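Local coordinates for tryptophan halogenase superfamily (Brevundimonas sp. BAL3, PDB 6FRL), which is a flavin-dependent halogenase that prefers bromination over chlorination, probably acting on aromatic substrates, at residues 33-38 with 177-182; 201-206 with 372-377; 425-430 with 441-446. All blocks are in the same frame, centred on the assembly; numbering follows the deposited sequence.

Contact 1. Residues 33-38 with 177-182; sequences HFRTAP and RAYAEA
The backbones of R35 and Y179 belong to segments that stay well apart, the CA atoms of R35 and A180 being the closest across them at 10.0 Å; residues 33-38 leave helix 20-33 through a type I turn from F34 to A37, while 177-182 lies on helix 169-182. Two long side chains therefore bridge the gap, crossing at about a right angle. R35 reaches out with CG anti to its own N (chi1 -163°) and then bends at chi3, which carries NH2 to 2.9 Å from Y179 OH. The phenol oxygen lies at the edge of the guanidinium, near its plane, whereas NH2 approaches the tyrosine ring obliquely; the two planes are 82° apart. Y179 OH hydrogen-bonds to L69 O, and R35 NE to Q32 OE1, so the phenol oxygen is held by L69 and the guanidinium by Q32, three residues earlier.

The surroundings are those of a Rossmann-type unit: strand 13-17, helix 20-33 and strand 40-45 form a beta-alpha-beta crossover, and helix 169-182 leads into strand 186-189, which lies parallel beside 40-45 at the edge of the same sheet. Y179 and A180 rest on helix 20-33, touching A28, Q32 and W24.

A water joins the two residues. It accepts from R35 NH2 at 2.9 Å and donates to the carbonyl O of Y179 at 2.6 Å. The same water oxygen sits over the centre of the Y179 ring. Within helix 169-182, R177 NE reaches E181 OE2, one turn on, in a salt bridge of 3.1 Å, meeting that oxygen from above the carboxylate plane. On the turn itself, F34 and A37 pack on P466 and A470 of the second subunit.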
loop_
_atom_site.group_PDB
_atom_site.type_symbol
_atom_site.label_atom_id
_atom_site.label_comp_id
_atom_site.label_asym_id
_atom_site.label_seq_id
_atom_site.Cartn_x
_atom_site.Cartn_y
_atom_site.Cartn_z
ATOM N N HIS B 33 23.402 -9.570 5.694
ATOM C CA HIS B 33 22.610 -10.042 4.575
ATOM C C HIS B 33 23.415 -10.949 3.627
ATOM O O HIS B 33 22.878 -11.858 3.063
ATOM C CB HIS B 33 22.077 -8.832 3.837
ATOM C CG HIS B 33 21.057 -9.144 2.805
ATOM N ND1 HIS B 33 21.189 -8.771 1.475
ATOM C CD2 HIS B 33 19.853 -9.739 2.917
ATOM C CE1 HIS B 33 20.105 -9.136 0.818
ATOM N NE2 HIS B 33 19.284 -9.732 1.668
ATOM N N PHE B 34 24.705 -10.663 3.466
ATOM C CA PHE B 34 25.615 -11.430 2.629
ATOM C C PHE B 34 26.699 -12.129 3.492
ATOM O O PHE B 34 27.853 -12.263 3.035
ATOM C CB PHE B 34 26.331 -10.472 1.642
ATOM C CG PHE B 34 25.451 -9.876 0.580
ATOM C CD1 PHE B 34 25.004 -10.653 -0.478
ATOM C CD2 PHE B 34 25.131 -8.521 0.584
ATOM C CE1 PHE B 34 24.224 -10.097 -1.499
ATOM C CE2 PHE B 34 24.326 -7.968 -0.423
ATOM C CZ PHE B 34 23.858 -8.758 -1.454
ATOM N N ARG B 35 26.343 -12.594 4.703
ATOM C CA ARG B 35 27.333 -13.075 5.705
ATOM C C ARG B 35 28.300 -14.161 5.201
ATOM O O ARG B 35 29.516 -14.008 5.325
ATOM C CB ARG B 35 26.651 -13.543 7.011
ATOM C CG ARG B 35 27.621 -13.663 8.209
ATOM C CD ARG B 35 26.853 -13.846 9.524
ATOM N NE ARG B 35 26.377 -12.616 10.161
ATOM C CZ ARG B 35 27.146 -11.752 10.820
ATOM N NH1 ARG B 35 28.451 -11.932 10.934
ATOM N NH2 ARG B 35 26.623 -10.673 11.374
ATOM N N THR B 36 27.754 -15.220 4.602
ATOM C CA THR B 36 28.550 -16.359 4.098
ATOM C C THR B 36 28.728 -16.380 2.568
ATOM O O THR B 36 29.002 -17.439 1.995
ATOM C CB THR B 36 27.887 -17.697 4.508
ATOM O OG1 THR B 36 26.650 -17.853 3.793
ATOM C CG2 THR B 36 27.602 -17.729 6.024
ATOM N N ALA B 37 28.578 -15.237 1.904
ATOM C CA ALA B 37 28.759 -15.133 0.455
ATOM C C ALA B 37 30.130 -14.566 0.183
ATOM O O ALA B 37 30.697 -13.902 1.050
ATOM C CB ALA B 37 27.695 -14.236 -0.155
ATOM N N PRO B 38 30.677 -14.805 -1.026
ATOM C CA PRO B 38 31.997 -14.269 -1.314
ATOM C C PRO B 38 31.823 -12.842 -1.769
ATOM O O PRO B 38 31.760 -12.590 -2.961
ATOM C CB PRO B 38 32.492 -15.176 -2.447
ATOM C CG PRO B 38 31.262 -15.583 -3.169
ATOM C CD PRO B 38 30.117 -15.502 -2.204
ATOM N N ARG B 177 29.986 -0.534 13.766
ATOM C CA ARG B 177 31.369 -0.787 13.283
ATOM C C ARG B 177 31.975 -2.072 13.851
ATOM O O ARG B 177 32.532 -2.881 13.112
ATOM C CB ARG B 177 32.301 0.374 13.604
ATOM C CG ARG B 177 33.767 0.054 13.365
ATOM C CD ARG B 177 34.694 1.229 13.598
ATOM N NE ARG B 177 36.083 0.748 13.649
ATOM C CZ ARG B 177 37.146 1.488 13.998
ATOM N NH1 ARG B 177 37.013 2.760 14.356
ATOM N NH2 ARG B 177 38.359 0.948 13.975
ATOM N N ALA B 178 31.883 -2.250 15.158
ATOM C CA ALA B 178 32.381 -3.468 15.794
ATOM C C ALA B 178 31.596 -4.686 15.292
ATOM O O ALA B 178 32.200 -5.736 15.041
ATOM C CB ALA B 178 32.319 -3.353 17.304
ATOM N N TYR B 179 30.279 -4.544 15.101
ATOM C CA TYR B 179 29.465 -5.607 14.484
ATOM C C TYR B 179 29.899 -5.939 13.066
ATOM O O TYR B 179 29.961 -7.109 12.697
ATOM C CB TYR B 179 27.970 -5.221 14.469
ATOM C CG TYR B 179 27.025 -6.243 13.872
ATOM C CD1 TYR B 179 26.789 -6.299 12.498
ATOM C CD2 TYR B 179 26.340 -7.124 14.696
ATOM C CE1 TYR B 179 25.911 -7.234 11.953
ATOM C CE2 TYR B 179 25.464 -8.073 14.170
ATOM C CZ TYR B 179 25.240 -8.120 12.793
ATOM O OH TYR B 179 24.354 -9.030 12.278
ATOM N N ALA B 180 30.163 -4.921 12.266
ATOM C CA ALA B 180 30.484 -5.131 10.869
ATOM C C ALA B 180 31.867 -5.798 10.696
ATOM O O ALA B 180 32.008 -6.756 9.888
ATOM C CB ALA B 180 30.396 -3.827 10.098
ATOM N N GLU B 181 32.848 -5.320 11.471
ATOM C CA GLU B 181 34.219 -5.845 11.469
ATOM C C GLU B 181 34.297 -7.302 11.901
ATOM O O GLU B 181 35.080 -8.063 11.360
ATOM C CB GLU B 181 35.127 -4.983 12.368
ATOM C CG GLU B 181 35.659 -3.736 11.673
ATOM C CD GLU B 181 36.452 -2.845 12.601
ATOM O OE1 GLU B 181 36.506 -3.149 13.819
ATOM O OE2 GLU B 181 36.966 -1.806 12.128
ATOM N N ALA B 182 33.474 -7.710 12.863
ATOM C CA ALA B 182 33.464 -9.115 13.282
ATOM C C ALA B 182 32.934 -10.049 12.206
ATOM O O ALA B 182 33.203 -11.244 12.251
ATOM C CB ALA B 182 32.661 -9.294 14.565
HETATM O O HOH W 1 28.898 -9.475 12.780
#

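Contact 2. Residues 201-206 with 372-377; sequences DGFVRA and RRFAQP
Carboxylate oxygen OD2 of D201, salt-bridged to R198 NH1, sits over one face of the F203 ring, 3.8 Å above its plane and near the margin, and it is this ring that meets F374 across the contact. F203 also touches the side chain of R198, so D201 and R198 both border the ring at the turn that leads into strand 204-209.

Between F203 and F374 the arrangement is an offset edge-to-face pair: the edge of F203 is directed at the face of F374, with centroids 5.7 Å apart and planes at 79°. A single corner does the touching. F203 CE2 comes to 3.8 Å from F374 CD1 and 3.9 Å from F374 CG, and is 4.0 Å from F374 CB. F374 has left-handed phi/psi just ahead of A375, at the N-cap position of helix 376-402, and points its side chain toward 201-206, with chi1 (-76°) placing CG beside the backbone N.

The pair joins the start of strand 204-209 to the loop before helix 376-402, between the three-stranded sheet and the Rossmann-type sheet. In the former, R205 and A206 opposite E196 make a classic beta bulge. F374 packs on L219 of strand 219-222 in the latter, and on N336, whose OD1 accepts from V204 N. R373, close by, reaches D462 of the second subunit in a salt bridge.

The two segments share no hydrogen bond, so what joins them directly is dispersion, probably aided by the slightly positive ring edge of F203 facing the pi cloud of F374.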
loop_
_atom_site.group_PDB
_atom_site.type_symbol
_atom_site.label_atom_id
_atom_site.label_comp_id
_atom_site.label_asym_id
_atom_site.label_seq_id
_atom_site.Cartn_x
_atom_site.Cartn_y
_atom_site.Cartn_z
ATOM N N ASP B 201 32.773 3.209 -20.023
ATOM C CA ASP B 201 31.505 3.402 -19.334
ATOM C C ASP B 201 31.358 4.708 -18.570
ATOM O O ASP B 201 30.229 5.147 -18.314
ATOM C CB ASP B 201 31.424 2.310 -18.263
ATOM C CG ASP B 201 31.048 0.979 -18.801
ATOM O OD1 ASP B 201 31.006 0.825 -20.036
ATOM O OD2 ASP B 201 30.793 0.100 -17.966
ATOM N N GLY B 202 32.479 5.254 -18.097
ATOM C CA GLY B 202 32.448 6.278 -17.065
ATOM C C GLY B 202 32.018 5.798 -15.663
ATOM O O GLY B 202 31.742 6.622 -14.787
ATOM N N PHE B 203 31.969 4.476 -15.445
ATOM C CA PHE B 203 31.627 3.907 -14.136
ATOM C C PHE B 203 32.786 4.198 -13.192
ATOM O O PHE B 203 33.882 4.514 -13.656
ATOM C CB PHE B 203 31.373 2.388 -14.216
ATOM C CG PHE B 203 29.959 2.007 -14.612
ATOM C CD1 PHE B 203 29.262 2.676 -15.624
ATOM C CD2 PHE B 203 29.342 0.921 -14.017
ATOM C CE1 PHE B 203 27.979 2.272 -16.015
ATOM C CE2 PHE B 203 28.061 0.519 -14.401
ATOM C CZ PHE B 203 27.374 1.195 -15.397
ATOM N N VAL B 204 32.555 4.125 -11.879
ATOM C CA VAL B 204 33.639 4.342 -10.907
ATOM C C VAL B 204 34.533 3.077 -10.888
ATOM O O VAL B 204 34.020 1.967 -10.718
ATOM C CB VAL B 204 33.099 4.627 -9.495
ATOM C CG1 VAL B 204 34.240 4.780 -8.503
ATOM C CG2 VAL B 204 32.264 5.891 -9.483
ATOM N N ARG B 205 35.844 3.258 -11.122
ATOM C CA ARG B 205 36.830 2.155 -11.091
ATOM C C ARG B 205 37.408 1.991 -9.687
ATOM O O ARG B 205 37.450 0.877 -9.150
ATOM C CB ARG B 205 37.965 2.376 -12.123
ATOM C CG ARG B 205 38.882 1.148 -12.376
ATOM C CD ARG B 205 40.059 1.424 -13.339
ATOM N NE ARG B 205 40.910 2.528 -12.867
ATOM C CZ ARG B 205 41.782 2.476 -11.844
ATOM N NH1 ARG B 205 42.448 3.575 -11.490
ATOM N NH2 ARG B 205 41.956 1.352 -11.132
ATOM N N ALA B 206 37.850 3.090 -9.088
ATOM C CA ALA B 206 38.585 2.999 -7.811
ATOM C C ALA B 206 38.742 4.325 -7.137
ATOM O O ALA B 206 38.623 5.363 -7.793
ATOM C CB ALA B 206 39.964 2.404 -8.040
ATOM N N ARG B 372 26.738 -6.805 -12.119
ATOM C CA ARG B 372 27.721 -5.931 -12.738
ATOM C C ARG B 372 27.295 -5.334 -14.058
ATOM O O ARG B 372 27.985 -4.434 -14.539
ATOM C CB ARG B 372 29.053 -6.647 -12.892
ATOM C CG ARG B 372 29.756 -6.858 -11.550
ATOM C CD ARG B 372 30.893 -7.843 -11.668
ATOM N NE ARG B 372 31.822 -7.446 -12.699
ATOM C CZ ARG B 372 32.783 -8.221 -13.195
ATOM N NH1 ARG B 372 32.970 -9.448 -12.750
ATOM N NH2 ARG B 372 33.579 -7.758 -14.149
ATOM N N ARG B 373 26.187 -5.829 -14.617
ATOM C CA ARG B 373 25.533 -5.213 -15.776
ATOM C C ARG B 373 24.748 -3.951 -15.432
ATOM O O ARG B 373 24.438 -3.172 -16.335
ATOM C CB ARG B 373 24.573 -6.198 -16.484
ATOM C CG ARG B 373 25.227 -7.478 -16.978
ATOM C CD ARG B 373 24.311 -8.238 -17.942
ATOM N NE ARG B 373 22.952 -8.489 -17.444
ATOM C CZ ARG B 373 22.618 -9.347 -16.469
ATOM N NH1 ARG B 373 23.543 -10.035 -15.808
ATOM N NH2 ARG B 373 21.336 -9.495 -16.124
ATOM N N PHE B 374 24.387 -3.770 -14.154
ATOM C CA PHE B 374 23.675 -2.574 -13.687
ATOM C C PHE B 374 22.494 -2.206 -14.604
ATOM O O PHE B 374 22.385 -1.080 -15.142
ATOM C CB PHE B 374 24.669 -1.411 -13.476
ATOM C CG PHE B 374 25.492 -1.543 -12.226
ATOM C CD1 PHE B 374 26.712 -2.241 -12.243
ATOM C CD2 PHE B 374 25.040 -1.002 -11.013
ATOM C CE1 PHE B 374 27.470 -2.388 -11.084
ATOM C CE2 PHE B 374 25.792 -1.145 -9.845
ATOM C CZ PHE B 374 27.011 -1.854 -9.885
ATOM N N ALA B 375 21.607 -3.188 -14.764
ATOM C CA ALA B 375 20.426 -3.067 -15.604
ATOM C C ALA B 375 19.614 -1.803 -15.282
ATOM O O ALA B 375 19.276 -1.529 -14.122
ATOM C CB ALA B 375 19.577 -4.293 -15.455
ATOM N N GLN B 376 19.314 -1.039 -16.326
ATOM C CA GLN B 376 18.701 0.284 -16.207
ATOM C C GLN B 376 17.374 0.278 -15.458
ATOM O O GLN B 376 17.129 1.208 -14.696
ATOM C CB GLN B 376 18.540 0.967 -17.602
ATOM C CG GLN B 376 18.199 2.467 -17.585
ATOM C CD GLN B 376 19.162 3.328 -16.783
ATOM O OE1 GLN B 376 20.329 3.321 -17.050
ATOM N NE2 GLN B 376 18.668 4.072 -15.808
ATOM N N PRO B 377 16.530 -0.766 -15.644
ATOM C CA PRO B 377 15.242 -0.784 -14.882
ATOM C C PRO B 377 15.392 -0.820 -13.338
ATOM O O PRO B 377 14.561 -0.271 -12.601
ATOM C CB PRO B 377 14.556 -2.039 -15.406
ATOM C CG PRO B 377 15.174 -2.291 -16.769
ATOM C CD PRO B 377 16.585 -1.834 -16.670
#

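Contact 3. Residues 425-430 with 441-446; sequences ERKIAL and RWEMFH
K427 of helix 422-434 and E443 of the loop 441-446 send their side chains toward each other from opposite directions and meet in a salt bridge, K427 NZ donating to E443 OE1 at 2.6 Å. The backbones are far apart, with 12.7 Å between the CA atoms of K427 and H446, so the side chains span the distance.

The lysine is extended through chi2 and then bent twice: chi3 is 140°, well off a staggered position, and a further turn at chi4 swings NZ to the acid. E443 puts CG beside its backbone N, anti to the carbonyl carbon, and folds at chi2 (-88°), which turns the carboxylate toward the helix. The ammonium uses the syn side of OE1, 23° out of the carboxylate plane, and E443 OE2 stays 3.8 Å from K427 NZ, so one oxygen carries the bond.

Other groups share this buried charge. NZ also donates to V438 O and makes a cation-pi contact with W450, against whose side chain E443 packs too; OE1 takes a weak hydrogen bond from Y440 N. With these partners the lysine is probably kept protonated and the glutamate ionised.

In the fold, the contact closes the chain from helix 422-434 back onto the loop before helix 447-456, where H446 stands at the N-cap position. E443 touches R392 and F445 stacks on F396, both of helix 376-402, while M444 packs on helix 354-367; beyond K427, A429 and L430 meet P377 and E381 of the second subunit.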
loop_
_atom_site.group_PDB
_atom_site.type_symbol
_atom_site.label_atom_id
_atom_site.label_comp_id
_atom_site.label_asym_id
_atom_site.label_seq_id
_atom_site.Cartn_x
_atom_site.Cartn_y
_atom_site.Cartn_z
ATOM N N GLU B 425 -1.897 20.069 -1.133
ATOM C CA GLU B 425 -3.182 20.775 -1.319
ATOM C C GLU B 425 -4.319 19.765 -1.363
ATOM O O GLU B 425 -5.338 19.956 -0.708
ATOM C CB GLU B 425 -3.203 21.636 -2.595
ATOM C CG GLU B 425 -2.507 22.994 -2.462
ATOM C CD GLU B 425 -2.412 23.781 -3.792
ATOM O OE1 GLU B 425 -2.829 23.257 -4.866
ATOM O OE2 GLU B 425 -1.900 24.934 -3.760
ATOM N N ARG B 426 -4.121 18.695 -2.117
ATOM C CA ARG B 426 -5.136 17.657 -2.261
ATOM C C ARG B 426 -5.443 16.934 -0.951
ATOM O O ARG B 426 -6.612 16.647 -0.685
ATOM C CB ARG B 426 -4.709 16.613 -3.298
ATOM C CG ARG B 426 -4.843 17.074 -4.737
ATOM C CD ARG B 426 -4.284 16.002 -5.640
ATOM N NE ARG B 426 -4.966 14.717 -5.380
ATOM C CZ ARG B 426 -4.548 13.518 -5.789
ATOM N NH1 ARG B 426 -3.416 13.378 -6.493
ATOM N NH2 ARG B 426 -5.279 12.450 -5.494
ATOM N N LYS B 427 -4.400 16.645 -0.163
ATOM C CA LYS B 427 -4.562 16.038 1.157
ATOM C C LYS B 427 -5.383 16.916 2.076
ATOM O O LYS B 427 -6.351 16.443 2.665
ATOM C CB LYS B 427 -3.208 15.747 1.833
ATOM C CG LYS B 427 -2.614 14.393 1.507
ATOM C CD LYS B 427 -1.248 14.187 2.149
ATOM C CE LYS B 427 -1.072 12.771 2.675
ATOM N NZ LYS B 427 -0.679 11.851 1.610
ATOM N N ILE B 428 -4.981 18.189 2.188
ATOM C CA ILE B 428 -5.658 19.154 3.065
ATOM C C ILE B 428 -7.097 19.326 2.605
ATOM O O ILE B 428 -7.982 19.399 3.440
ATOM C CB ILE B 428 -4.916 20.505 3.126
ATOM C CG1 ILE B 428 -3.583 20.342 3.852
ATOM C CG2 ILE B 428 -5.725 21.570 3.849
ATOM C CD1 ILE B 428 -2.708 21.582 3.765
ATOM N N ALA B 429 -7.336 19.334 1.291
ATOM C CA ALA B 429 -8.699 19.523 0.745
ATOM C C ALA B 429 -9.639 18.326 1.021
ATOM O O ALA B 429 -10.792 18.530 1.370
ATOM C CB ALA B 429 -8.662 19.870 -0.760
ATOM N N LEU B 430 -9.161 17.103 0.880
ATOM C CA LEU B 430 -10.014 15.936 1.180
ATOM C C LEU B 430 -10.215 15.785 2.688
ATOM O O LEU B 430 -11.274 15.330 3.115
ATOM C CB LEU B 430 -9.500 14.648 0.570
ATOM C CG LEU B 430 -10.445 13.445 0.716
ATOM C CD1 LEU B 430 -11.737 13.598 -0.099
ATOM C CD2 LEU B 430 -9.729 12.138 0.372
ATOM N N ARG B 441 1.954 6.463 -2.829
ATOM C CA ARG B 441 2.933 5.375 -2.598
ATOM C C ARG B 441 4.087 5.970 -1.788
ATOM O O ARG B 441 4.405 7.184 -1.911
ATOM C CB ARG B 441 3.485 4.778 -3.909
ATOM C CG ARG B 441 2.444 4.354 -4.937
ATOM C CD ARG B 441 3.061 4.073 -6.310
ATOM N NE ARG B 441 3.587 5.268 -7.008
ATOM C CZ ARG B 441 4.640 5.287 -7.848
ATOM N NH1 ARG B 441 5.332 4.178 -8.125
ATOM N NH2 ARG B 441 5.020 6.432 -8.416
ATOM N N TRP B 442 4.692 5.119 -0.964
ATOM C CA TRP B 442 5.981 5.402 -0.298
ATOM C C TRP B 442 5.917 6.412 0.860
ATOM O O TRP B 442 6.912 7.069 1.181
ATOM C CB TRP B 442 7.068 5.775 -1.341
ATOM C CG TRP B 442 7.181 4.733 -2.426
ATOM C CD1 TRP B 442 6.871 4.864 -3.758
ATOM C CD2 TRP B 442 7.605 3.389 -2.243
ATOM N NE1 TRP B 442 7.108 3.678 -4.416
ATOM C CE2 TRP B 442 7.548 2.754 -3.507
ATOM C CE3 TRP B 442 8.046 2.654 -1.123
ATOM C CZ2 TRP B 442 7.891 1.417 -3.684
ATOM C CZ3 TRP B 442 8.409 1.318 -1.293
ATOM C CH2 TRP B 442 8.330 0.712 -2.568
ATOM N N GLU B 443 4.756 6.491 1.508
ATOM C CA GLU B 443 4.560 7.323 2.695
ATOM C C GLU B 443 5.322 6.703 3.877
ATOM O O GLU B 443 5.119 5.547 4.211
ATOM C CB GLU B 443 3.074 7.365 3.098
ATOM C CG GLU B 443 2.077 7.910 2.083
ATOM C CD GLU B 443 1.863 9.421 2.132
ATOM O OE1 GLU B 443 0.978 9.862 1.395
ATOM O OE2 GLU B 443 2.544 10.167 2.873
ATOM N N MET B 444 6.177 7.487 4.523
ATOM C CA MET B 444 6.820 7.075 5.747
ATOM C C MET B 444 5.806 7.174 6.904
ATOM O O MET B 444 5.867 6.354 7.857
ATOM C CB MET B 444 7.989 7.971 6.022
ATOM C CG MET B 444 8.798 7.576 7.253
ATOM S SD MET B 444 10.446 8.313 7.173
ATOM C CE MET B 444 11.201 7.269 5.913
ATOM N N PHE B 445 4.894 8.161 6.789
ATOM C CA PHE B 445 3.921 8.501 7.801
ATOM C C PHE B 445 2.531 8.083 7.397
ATOM O O PHE B 445 2.031 8.492 6.364
ATOM C CB PHE B 445 3.979 10.009 8.062
ATOM C CG PHE B 445 5.285 10.426 8.645
ATOM C CD1 PHE B 445 5.556 10.166 9.982
ATOM C CD2 PHE B 445 6.284 10.933 7.838
ATOM C CE1 PHE B 445 6.790 10.469 10.525
ATOM C CE2 PHE B 445 7.504 11.266 8.385
ATOM C CZ PHE B 445 7.760 11.026 9.739
ATOM N N HIS B 446 1.908 7.280 8.241
ATOM C CA HIS B 446 0.629 6.648 7.929
ATOM C C HIS B 446 -0.525 7.542 8.406
ATOM O O HIS B 446 -0.290 8.549 9.051
ATOM C CB HIS B 446 0.613 5.229 8.540
ATOM C CG HIS B 446 1.735 4.348 8.040
ATOM N ND1 HIS B 446 2.794 3.969 8.838
ATOM C CD2 HIS B 446 1.989 3.826 6.810
ATOM C CE1 HIS B 446 3.637 3.236 8.134
ATOM N NE2 HIS B 446 3.179 3.146 6.898
#

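Overall arrangement
Contacts 1, 2 and 3 follow one another along the chain without overlap. The centres of contacts 1 and 2 are about 24 Å apart on the same side of the chain's centre; centre to centre, contact 3 is about 38 Å from contact 1 and about 35 Å from contact 2. No two touch. Contacts 1 and 2 both adjoin the Rossmann-type sheet, one near strands 40-45 and 186-189, the other at strand 219-222. Helix 376-402 connects contact 2, at its start, with contact 3, which packs on it further along. All three adjoin the second subunit: P377 of contact 2 packs on A429 of contact 3 in the other copy, tying both to the dimer interface.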